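Local coordinates for B-type Cna protein (Enterococcus faecium, PDB 6FWY) that is of unknown function but forms the thioester domain of a cell-wall-anchored surface protein, a domain type that probably mediates covalent attachment to host targets, at residues A[8-16]-A[59-70]; A[113-124]-A[138-149]. One frame throughout, in Å; residues are numbered along the deposited sequence.

In the fold
Contact 1 (8-16 with 59-70) is complete before the chain reaches contact 2 (113-124 with 138-149), so the two follow one another in sequence. Their centres lie 26 Å apart and their nearest atoms about 12 Å; the two do not meet. Both involve strands of the large antiparallel sheet: contact 1 joins strands 11-21 and 67-73 within it, whereas contact 2 packs helix 131-150 against the connection that leaves helix 99-113 and enters strand 122-123, which pairs with strand 26-29. Contact 1 thus represents the sheet and contact 2 the helical part of this thioester-domain protein.

Contact 1: A[8-16]-A[59-70]; sequences KPTSAKFIE and SPTGSGAGSLKY
K8 sets CB over one face of the Y70 ring, toward its rim and 4.2 Å from the centroid, and CD runs on to the hydroxyl (CD to Y70 OH 3.3 Å), while NZ turns to the backbone O of V6. P9 follows with CD beside the same ring, and F247 of strand 231-250 touches all three side chains. From T10 the backbones pair: Y70 N donates to T10 O from above the carbonyl plane. The ladder is regular at A12, whose N binds L68 O and whose O takes L68 N at 2.9 Å, almost head-on (C=O...N 166°); S11 and K69 form the adjoining non-hydrogen-bonded pair. At F14 a water joins the strand to the other segment: it accepts from F14 N at 2.7 Å and lies within hydrogen-bonding distance of P60 O and G66 O, though which acceptors receive its protons is not settled. The F14 ring reaches P60 CG through CD2 and L68 CD2 through CE2, the latter at 4.2 Å. E16, bent at chi2 (-88°), brings OE2 to S59 OG, which donates at 2.9 Å from above the carboxylate plane. The evidence describes an antiparallel pair of strands, 11-16 and 67-70, axes at 148°, in the large sheet of this thioester-domain protein; the loop and short helix before strand 67-70 make an inverse gamma turn at P60.

Contact 2: A[113-124]-A[138-149]; sequences LAGNFKVSQIVW and KKAFEKIYDYAK
W124 and K138 make the polar-aromatic part of this interface. The lysine chain, CG anti to the backbone N (chi1 -172°) and extended beyond it, runs across one face of the indole: CG stands over the six-membered ring, 3.6 Å from its centroid, and NZ over the five-membered ring at 4.3 Å and 15° off the normal. The first is a CH-pi contact and the second a cation-pi interaction, so both rings of the indole are engaged by one side chain. The opposite indole face is covered centrally by I122 CG2, 3.4 Å above the plane, which leaves the ring clamped between an isoleucine of its own segment and the lysine of the helix.

Aromatic contact continues one helical turn on. W124 CH2 meets F141 CD2 at 3.8 Å, the planes inclined at 58°, with F141 CD2 near the plane of the indole at its edge.

The remaining contacts are apolar, mostly aliphatic groups against rings. V119 CG2 touches two neighbouring helix rings, at the edge of F141 (CZ) and at Y145 CE2 (3.8 Å). I122 adds CD1 against F141 CZ more distantly. At the other end L113 divides its branches: CD1 goes to A148 CB, while CD2 touches Y145 CE1 and also K149 CD at 3.9 Å. K149 lays CG over one face of Y145, opposite the face met by F141 CZ; its NZ forms a salt bridge to E77 of helix 76-84.

K138, F141, Y145 and A148, three or four residues apart, with K149 beside the last, form one stripe of helix 131-150. It packs on the end of helix 99-113, the 3-10 segment 119-121 and strand 122-123 with W124 after it, within the helical part of the thioester domain.

Contact 1: A[8-16]-A[59-70]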
loop_
_atom_site.group_PDB
_atom_site.type_symbol
_atom_site.label_atom_id
_atom_site.label_comp_id
_atom_site.label_asym_id
_atom_site.label_seq_id
_atom_site.Cartn_x
_atom_site.Cartn_y
_atom_site.Cartn_z
ATOM N N LYS A 8 -9.217 -6.673 -3.153
ATOM C CA LYS A 8 -9.899 -5.549 -2.524
ATOM C C LYS A 8 -10.579 -5.987 -1.237
ATOM O O LYS A 8 -11.131 -7.091 -1.179
ATOM C CB LYS A 8 -10.915 -4.932 -3.496
ATOM C CG LYS A 8 -10.317 -4.456 -4.818
ATOM C CD LYS A 8 -9.142 -3.494 -4.635
ATOM C CE LYS A 8 -8.654 -2.880 -5.944
ATOM N NZ LYS A 8 -8.112 -3.910 -6.866
ATOM N N PRO A 9 -10.518 -5.154 -0.186
ATOM C CA PRO A 9 -11.389 -5.408 0.958
ATOM C C PRO A 9 -12.843 -5.201 0.563
ATOM O O PRO A 9 -13.104 -4.546 -0.434
ATOM C CB PRO A 9 -10.939 -4.400 2.014
ATOM C CG PRO A 9 -10.150 -3.390 1.298
ATOM C CD PRO A 9 -9.763 -3.914 -0.043
ATOM N N THR A 10 -13.761 -5.789 1.308
ATOM C CA THR A 10 -15.193 -5.640 1.058
ATOM C C THR A 10 -15.918 -4.686 2.011
ATOM O O THR A 10 -16.986 -4.169 1.641
ATOM C CB THR A 10 -15.909 -7.001 1.112
ATOM O OG1 THR A 10 -15.649 -7.609 2.384
ATOM C CG2 THR A 10 -15.426 -7.906 -0.035
ATOM N N SER A 11 -15.398 -4.493 3.223
ATOM C CA SER A 11 -15.972 -3.552 4.196
ATOM C C SER A 11 -15.013 -3.242 5.334
ATOM O O SER A 11 -13.985 -3.892 5.488
ATOM C CB SER A 11 -17.277 -4.072 4.785
ATOM O OG SER A 11 -17.019 -5.154 5.678
ATOM N N ALA A 12 -15.371 -2.236 6.117
ATOM C CA ALA A 12 -14.562 -1.763 7.240
ATOM C C ALA A 12 -15.489 -1.202 8.314
ATOM O O ALA A 12 -16.560 -0.684 8.027
ATOM C CB ALA A 12 -13.549 -0.700 6.806
ATOM N N LYS A 13 -15.062 -1.354 9.565
ATOM C CA LYS A 13 -15.799 -0.926 10.750
ATOM C C LYS A 13 -14.877 0.012 11.506
ATOM O O LYS A 13 -13.719 -0.323 11.774
ATOM C CB LYS A 13 -16.125 -2.142 11.631
ATOM C CG LYS A 13 -16.549 -1.833 13.065
ATOM C CD LYS A 13 -18.065 -1.842 13.292
ATOM C CE LYS A 13 -18.405 -2.152 14.749
ATOM N NZ LYS A 13 -19.786 -1.677 15.052
ATOM N N PHE A 14 -15.418 1.169 11.870
ATOM C CA PHE A 14 -14.622 2.212 12.504
ATOM C C PHE A 14 -15.109 2.510 13.915
ATOM O O PHE A 14 -16.299 2.380 14.227
ATOM C CB PHE A 14 -14.643 3.478 11.662
ATOM C CG PHE A 14 -14.063 3.296 10.292
ATOM C CD1 PHE A 14 -12.675 3.352 10.085
ATOM C CD2 PHE A 14 -14.891 3.078 9.195
ATOM C CE1 PHE A 14 -12.141 3.195 8.823
ATOM C CE2 PHE A 14 -14.356 2.904 7.922
ATOM C CZ PHE A 14 -12.976 2.953 7.747
ATOM N N ILE A 15 -14.172 2.951 14.744
ATOM C CA ILE A 15 -14.377 3.128 16.180
ATOM C C ILE A 15 -13.718 4.444 16.539
ATOM O O ILE A 15 -12.620 4.718 16.079
ATOM C CB ILE A 15 -13.684 1.993 16.959
ATOM C CG1 ILE A 15 -14.291 0.629 16.598
ATOM C CG2 ILE A 15 -13.796 2.229 18.462
ATOM C CD1 ILE A 15 -13.391 -0.555 16.894
ATOM N N GLU A 16 -14.381 5.242 17.366
ATOM C CA GLU A 16 -13.830 6.512 17.886
ATOM C C GLU A 16 -12.735 6.235 18.905
ATOM O O GLU A 16 -12.883 5.322 19.726
ATOM C CB GLU A 16 -14.928 7.313 18.582
ATOM C CG GLU A 16 -16.108 7.757 17.684
ATOM C CD GLU A 16 -15.887 9.086 17.002
ATOM O OE1 GLU A 16 -14.724 9.395 16.622
ATOM O OE2 GLU A 16 -16.860 9.849 16.823
ATOM N N SER A 59 -18.674 11.552 11.537
ATOM C CA SER A 59 -17.753 10.405 11.604
ATOM C C SER A 59 -18.461 9.061 11.401
ATOM O O SER A 59 -19.584 8.904 11.841
ATOM C CB SER A 59 -16.997 10.403 12.944
ATOM O OG SER A 59 -17.793 9.951 14.088
ATOM N N PRO A 60 -17.794 8.101 10.740
ATOM C CA PRO A 60 -18.480 6.856 10.359
ATOM C C PRO A 60 -18.388 5.782 11.484
ATOM O O PRO A 60 -17.888 4.697 11.258
ATOM C CB PRO A 60 -17.701 6.432 9.120
ATOM C CG PRO A 60 -16.307 6.873 9.421
ATOM C CD PRO A 60 -16.373 8.077 10.325
ATOM N N THR A 61 -18.923 6.118 12.651
ATOM C CA THR A 61 -18.804 5.350 13.884
ATOM C C THR A 61 -20.145 5.256 14.615
ATOM O O THR A 61 -21.078 6.026 14.365
ATOM C CB THR A 61 -17.793 6.019 14.854
ATOM O OG1 THR A 61 -18.100 7.428 15.006
ATOM C CG2 THR A 61 -16.370 5.899 14.324
ATOM N N GLY A 62 -20.228 4.294 15.536
ATOM C CA GLY A 62 -21.461 4.001 16.282
ATOM C C GLY A 62 -22.335 2.951 15.610
ATOM O O GLY A 62 -22.005 2.448 14.556
ATOM N N SER A 63 -23.455 2.616 16.244
ATOM C CA SER A 63 -24.355 1.552 15.772
ATOM C C SER A 63 -25.072 1.896 14.460
ATOM O O SER A 63 -25.319 1.026 13.639
ATOM C CB SER A 63 -25.370 1.195 16.866
ATOM O OG SER A 63 -25.951 2.347 17.434
ATOM N N GLY A 64 -25.404 3.159 14.269
ATOM C CA GLY A 64 -26.001 3.653 13.020
ATOM C C GLY A 64 -25.113 3.361 11.819
ATOM O O GLY A 64 -25.533 2.661 10.883
ATOM N N ALA A 65 -23.876 3.855 11.877
ATOM C CA ALA A 65 -22.863 3.603 10.836
ATOM C C ALA A 65 -22.714 2.101 10.448
ATOM O O ALA A 65 -22.811 1.742 9.277
ATOM C CB ALA A 65 -21.509 4.157 11.278
ATOM N N GLY A 66 -22.474 1.266 11.455
ATOM C CA GLY A 66 -22.163 -0.151 11.264
ATOM C C GLY A 66 -20.924 -0.276 10.423
ATOM O O GLY A 66 -20.029 0.590 10.504
ATOM N N SER A 67 -20.884 -1.279 9.580
ATOM C CA SER A 67 -19.846 -1.387 8.550
ATOM C C SER A 67 -20.158 -0.489 7.339
ATOM O O SER A 67 -21.313 -0.359 6.929
ATOM C CB SER A 67 -19.635 -2.852 8.091
ATOM O OG SER A 67 -20.753 -3.707 8.208
ATOM N N LEU A 68 -19.101 0.108 6.802
ATOM C CA LEU A 68 -19.135 0.805 5.514
ATOM C C LEU A 68 -18.601 -0.156 4.447
ATOM O O LEU A 68 -17.544 -0.748 4.623
ATOM C CB LEU A 68 -18.239 2.037 5.572
ATOM C CG LEU A 68 -18.772 3.314 6.231
ATOM C CD1 LEU A 68 -19.052 3.122 7.683
ATOM C CD2 LEU A 68 -17.763 4.434 6.083
ATOM N N LYS A 69 -19.330 -0.297 3.342
ATOM C CA LYS A 69 -18.895 -1.163 2.227
ATOM C C LYS A 69 -17.741 -0.498 1.472
ATOM O O LYS A 69 -17.593 0.731 1.492
ATOM C CB LYS A 69 -20.075 -1.407 1.298
ATOM C CG LYS A 69 -19.982 -2.456 0.218
ATOM C CD LYS A 69 -21.123 -2.192 -0.781
ATOM C CE LYS A 69 -21.109 -3.140 -1.987
ATOM N NZ LYS A 69 -21.392 -2.462 -3.299
ATOM N N TYR A 70 -16.922 -1.337 0.837
ATOM C CA TYR A 70 -15.818 -0.902 -0.025
ATOM C C TYR A 70 -16.305 0.043 -1.116
ATOM O O TYR A 70 -17.342 -0.195 -1.717
ATOM C CB TYR A 70 -15.141 -2.107 -0.679
ATOM C CG TYR A 70 -14.068 -1.765 -1.678
ATOM C CD1 TYR A 70 -12.874 -1.202 -1.254
ATOM C CD2 TYR A 70 -14.241 -1.994 -3.050
ATOM C CE1 TYR A 70 -11.859 -0.885 -2.158
ATOM C CE2 TYR A 70 -13.222 -1.697 -3.956
ATOM C CZ TYR A 70 -12.039 -1.133 -3.510
ATOM O OH TYR A 70 -11.028 -0.789 -4.377
HETATM O O HOH W 1 -17.980 1.936 11.234
#

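Contact 2: A[113-124]-A[138-149]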
loop_
_atom_site.group_PDB
_atom_site.type_symbol
_atom_site.label_atom_id
_atom_site.label_comp_id
_atom_site.label_asym_id
_atom_site.label_seq_id
_atom_site.Cartn_x
_atom_site.Cartn_y
_atom_site.Cartn_z
ATOM N N LEU A 113 -7.099 16.785 -0.325
ATOM C CA LEU A 113 -6.931 15.739 -1.349
ATOM C C LEU A 113 -8.251 15.201 -1.861
ATOM O O LEU A 113 -8.372 14.898 -3.031
ATOM C CB LEU A 113 -6.061 14.568 -0.838
ATOM C CG LEU A 113 -4.577 14.810 -0.544
ATOM C CD1 LEU A 113 -3.906 13.499 -0.128
ATOM C CD2 LEU A 113 -3.865 15.391 -1.759
ATOM N N ALA A 114 -9.237 15.088 -0.982
ATOM C CA ALA A 114 -10.575 14.617 -1.360
ATOM C C ALA A 114 -11.419 15.689 -2.074
ATOM O O ALA A 114 -12.509 15.412 -2.532
ATOM C CB ALA A 114 -11.314 14.080 -0.143
ATOM N N GLY A 115 -10.911 16.910 -2.155
ATOM C CA GLY A 115 -11.551 17.977 -2.922
ATOM C C GLY A 115 -12.615 18.768 -2.165
ATOM O O GLY A 115 -13.430 19.434 -2.785
ATOM N N ASN A 116 -12.608 18.707 -0.838
ATOM C CA ASN A 116 -13.632 19.365 -0.033
ATOM C C ASN A 116 -13.517 20.920 -0.100
ATOM O O ASN A 116 -14.510 21.625 -0.051
ATOM C CB ASN A 116 -13.523 18.939 1.414
ATOM C CG ASN A 116 -13.806 17.467 1.628
ATOM O OD1 ASN A 116 -13.459 16.988 2.668
ATOM N ND2 ASN A 116 -14.217 16.721 0.619
ATOM N N PHE A 117 -12.270 21.382 -0.161
ATOM C CA PHE A 117 -11.905 22.752 -0.371
ATOM C C PHE A 117 -10.452 22.846 -0.857
ATOM O O PHE A 117 -9.637 21.910 -0.688
ATOM C CB PHE A 117 -12.095 23.569 0.908
ATOM C CG PHE A 117 -11.612 22.879 2.151
ATOM C CD1 PHE A 117 -10.282 22.963 2.552
ATOM C CD2 PHE A 117 -12.505 22.135 2.932
ATOM C CE1 PHE A 117 -9.854 22.322 3.704
ATOM C CE2 PHE A 117 -12.093 21.524 4.097
ATOM C CZ PHE A 117 -10.758 21.618 4.476
ATOM N N LYS A 118 -10.160 23.989 -1.472
ATOM C CA LYS A 118 -8.816 24.329 -1.930
ATOM C C LYS A 118 -8.009 24.934 -0.779
ATOM O O LYS A 118 -8.589 25.398 0.224
ATOM C CB LYS A 118 -8.904 25.333 -3.097
ATOM C CG LYS A 118 -9.590 24.758 -4.338
ATOM C CD LYS A 118 -9.619 25.782 -5.493
ATOM C CE LYS A 118 -10.852 26.639 -5.352
ATOM N NZ LYS A 118 -10.910 27.840 -6.244
ATOM N N VAL A 119 -6.679 24.938 -0.935
ATOM C CA VAL A 119 -5.766 25.522 0.050
ATOM C C VAL A 119 -6.021 27.033 0.215
ATOM O O VAL A 119 -5.940 27.550 1.330
ATOM C CB VAL A 119 -4.281 25.218 -0.307
ATOM C CG1 VAL A 119 -3.298 26.040 0.528
ATOM C CG2 VAL A 119 -3.973 23.715 -0.153
ATOM N N SER A 120 -6.366 27.725 -0.866
ATOM C CA SER A 120 -6.667 29.149 -0.796
ATOM C C SER A 120 -7.917 29.486 0.034
ATOM O O SER A 120 -8.097 30.637 0.435
ATOM C CB SER A 120 -6.818 29.743 -2.211
ATOM O OG SER A 120 -7.835 29.072 -2.933
ATOM N N GLN A 121 -8.800 28.500 0.252
ATOM C CA GLN A 121 -9.946 28.685 1.154
ATOM C C GLN A 121 -9.608 28.543 2.655
ATOM O O GLN A 121 -10.397 28.950 3.500
ATOM C CB GLN A 121 -11.076 27.727 0.794
ATOM C CG GLN A 121 -11.679 27.907 -0.592
ATOM C CD GLN A 121 -12.568 26.721 -0.963
ATOM O OE1 GLN A 121 -12.192 25.916 -1.809
ATOM N NE2 GLN A 121 -13.726 26.589 -0.294
ATOM N N ILE A 122 -8.455 27.980 2.994
ATOM C CA ILE A 122 -8.112 27.768 4.402
ATOM C C ILE A 122 -7.812 29.088 5.105
ATOM O O ILE A 122 -6.975 29.831 4.650
ATOM C CB ILE A 122 -6.938 26.777 4.572
ATOM C CG1 ILE A 122 -7.312 25.402 3.997
ATOM C CG2 ILE A 122 -6.601 26.612 6.056
ATOM C CD1 ILE A 122 -6.160 24.420 3.881
ATOM N N VAL A 123 -8.512 29.348 6.206
ATOM C CA VAL A 123 -8.241 30.468 7.120
ATOM C C VAL A 123 -7.357 29.971 8.275
ATOM O O VAL A 123 -7.787 29.140 9.083
ATOM C CB VAL A 123 -9.562 31.113 7.655
ATOM C CG1 VAL A 123 -9.286 32.256 8.620
ATOM C CG2 VAL A 123 -10.397 31.628 6.498
ATOM N N TRP A 124 -6.140 30.493 8.365
ATOM C CA TRP A 124 -5.119 29.972 9.283
ATOM C C TRP A 124 -5.221 30.610 10.652
ATOM O O TRP A 124 -4.282 31.242 11.130
ATOM C CB TRP A 124 -3.721 30.142 8.684
ATOM C CG TRP A 124 -3.562 29.327 7.449
ATOM C CD1 TRP A 124 -3.646 29.769 6.154
ATOM C CD2 TRP A 124 -3.358 27.905 7.379
ATOM N NE1 TRP A 124 -3.477 28.714 5.292
ATOM C CE2 TRP A 124 -3.308 27.560 6.012
ATOM C CE3 TRP A 124 -3.205 26.897 8.344
ATOM C CZ2 TRP A 124 -3.102 26.255 5.578
ATOM C CZ3 TRP A 124 -3.014 25.590 7.917
ATOM C CH2 TRP A 124 -2.961 25.275 6.540
ATOM N N LYS A 138 -0.120 24.384 10.550
ATOM C CA LYS A 138 0.183 24.832 9.189
ATOM C C LYS A 138 1.506 24.246 8.646
ATOM O O LYS A 138 1.570 23.782 7.512
ATOM C CB LYS A 138 0.247 26.358 9.149
ATOM C CG LYS A 138 0.363 26.929 7.756
ATOM C CD LYS A 138 0.245 28.449 7.741
ATOM C CE LYS A 138 0.209 28.906 6.302
ATOM N NZ LYS A 138 0.528 30.349 6.179
ATOM N N LYS A 139 2.546 24.303 9.467
ATOM C CA LYS A 139 3.855 23.739 9.138
ATOM C C LYS A 139 3.755 22.221 8.866
ATOM O O LYS A 139 4.240 21.742 7.841
ATOM C CB LYS A 139 4.838 24.034 10.281
ATOM C CG LYS A 139 6.302 23.776 9.949
ATOM C CD LYS A 139 7.173 23.768 11.197
ATOM C CE LYS A 139 8.576 23.283 10.902
ATOM N NZ LYS A 139 9.581 24.359 11.097
ATOM N N ALA A 140 3.099 21.494 9.765
ATOM C CA ALA A 140 2.842 20.054 9.569
ATOM C C ALA A 140 2.038 19.751 8.310
ATOM O O ALA A 140 2.421 18.866 7.539
ATOM C CB ALA A 140 2.148 19.450 10.789
ATOM N N PHE A 141 0.940 20.489 8.112
ATOM C CA PHE A 141 0.116 20.395 6.887
ATOM C C PHE A 141 0.950 20.528 5.612
ATOM O O PHE A 141 0.877 19.678 4.724
ATOM C CB PHE A 141 -0.991 21.476 6.866
ATOM C CG PHE A 141 -1.695 21.588 5.538
ATOM C CD1 PHE A 141 -2.743 20.746 5.232
ATOM C CD2 PHE A 141 -1.274 22.499 4.586
ATOM C CE1 PHE A 141 -3.370 20.803 3.997
ATOM C CE2 PHE A 141 -1.885 22.556 3.334
ATOM C CZ PHE A 141 -2.943 21.724 3.036
ATOM N N GLU A 142 1.728 21.605 5.526
ATOM C CA GLU A 142 2.538 21.885 4.341
ATOM C C GLU A 142 3.580 20.809 4.050
ATOM O O GLU A 142 3.837 20.478 2.894
ATOM C CB GLU A 142 3.213 23.253 4.466
ATOM C CG GLU A 142 2.210 24.378 4.360
ATOM C CD GLU A 142 2.774 25.747 4.704
ATOM O OE1 GLU A 142 3.985 25.893 5.022
ATOM O OE2 GLU A 142 1.987 26.714 4.648
ATOM N N LYS A 143 4.190 20.280 5.103
ATOM C CA LYS A 143 5.107 19.157 4.944
ATOM C C LYS A 143 4.362 17.959 4.351
ATOM O O LYS A 143 4.764 17.425 3.336
ATOM C CB LYS A 143 5.747 18.777 6.280
ATOM C CG LYS A 143 6.866 17.748 6.138
ATOM C CD LYS A 143 7.668 17.586 7.417
ATOM C CE LYS A 143 8.189 16.149 7.613
ATOM N NZ LYS A 143 9.494 15.916 6.953
ATOM N N ILE A 144 3.268 17.558 4.983
ATOM C CA ILE A 144 2.537 16.347 4.577
ATOM C C ILE A 144 1.950 16.527 3.172
ATOM O O ILE A 144 2.067 15.635 2.326
ATOM C CB ILE A 144 1.437 15.959 5.599
ATOM C CG1 ILE A 144 2.051 15.664 6.983
ATOM C CG2 ILE A 144 0.654 14.729 5.142
ATOM C CD1 ILE A 144 1.029 15.775 8.121
ATOM N N TYR A 145 1.334 17.681 2.922
ATOM C CA TYR A 145 0.698 17.964 1.635
ATOM C C TYR A 145 1.723 17.958 0.495
ATOM O O TYR A 145 1.517 17.311 -0.529
ATOM C CB TYR A 145 -0.032 19.301 1.708
ATOM C CG TYR A 145 -0.844 19.659 0.502
ATOM C CD1 TYR A 145 -1.896 18.867 0.104
ATOM C CD2 TYR A 145 -0.578 20.813 -0.229
ATOM C CE1 TYR A 145 -2.671 19.191 -1.005
ATOM C CE2 TYR A 145 -1.358 21.166 -1.327
ATOM C CZ TYR A 145 -2.396 20.331 -1.713
ATOM O OH TYR A 145 -3.184 20.626 -2.797
ATOM N N ASP A 146 2.840 18.655 0.690
ATOM C CA ASP A 146 3.916 18.669 -0.294
ATOM C C ASP A 146 4.362 17.244 -0.661
ATOM O O ASP A 146 4.513 16.922 -1.834
ATOM C CB ASP A 146 5.099 19.485 0.225
ATOM C CG ASP A 146 6.200 19.681 -0.832
ATOM O OD1 ASP A 146 5.878 19.795 -2.042
ATOM O OD2 ASP A 146 7.407 19.674 -0.482
ATOM N N TYR A 147 4.535 16.395 0.351
ATOM C CA TYR A 147 4.913 15.010 0.128
ATOM C C TYR A 147 3.806 14.230 -0.616
ATOM O O TYR A 147 4.083 13.515 -1.572
ATOM C CB TYR A 147 5.289 14.331 1.449
ATOM C CG TYR A 147 5.673 12.880 1.279
ATOM C CD1 TYR A 147 6.822 12.525 0.569
ATOM C CD2 TYR A 147 4.877 11.863 1.804
ATOM C CE1 TYR A 147 7.176 11.202 0.397
ATOM C CE2 TYR A 147 5.226 10.535 1.627
ATOM C CZ TYR A 147 6.374 10.209 0.933
ATOM O OH TYR A 147 6.705 8.892 0.762
ATOM N N ALA A 148 2.556 14.399 -0.199
ATOM C CA ALA A 148 1.423 13.742 -0.855
ATOM C C ALA A 148 1.269 14.117 -2.337
ATOM O O ALA A 148 1.093 13.235 -3.175
ATOM C CB ALA A 148 0.146 14.023 -0.100
ATOM N N LYS A 149 1.364 15.405 -2.646
ATOM C CA LYS A 149 1.280 15.901 -4.023
ATOM C C LYS A 149 2.521 15.576 -4.840
ATOM O O LYS A 149 2.410 15.127 -5.977
ATOM C CB LYS A 149 1.107 17.436 -4.065
ATOM C CG LYS A 149 -0.130 18.014 -3.354
ATOM C CD LYS A 149 -1.433 17.471 -3.909
ATOM C CE LYS A 149 -1.737 17.978 -5.295
ATOM N NZ LYS A 149 -2.822 17.141 -5.889
#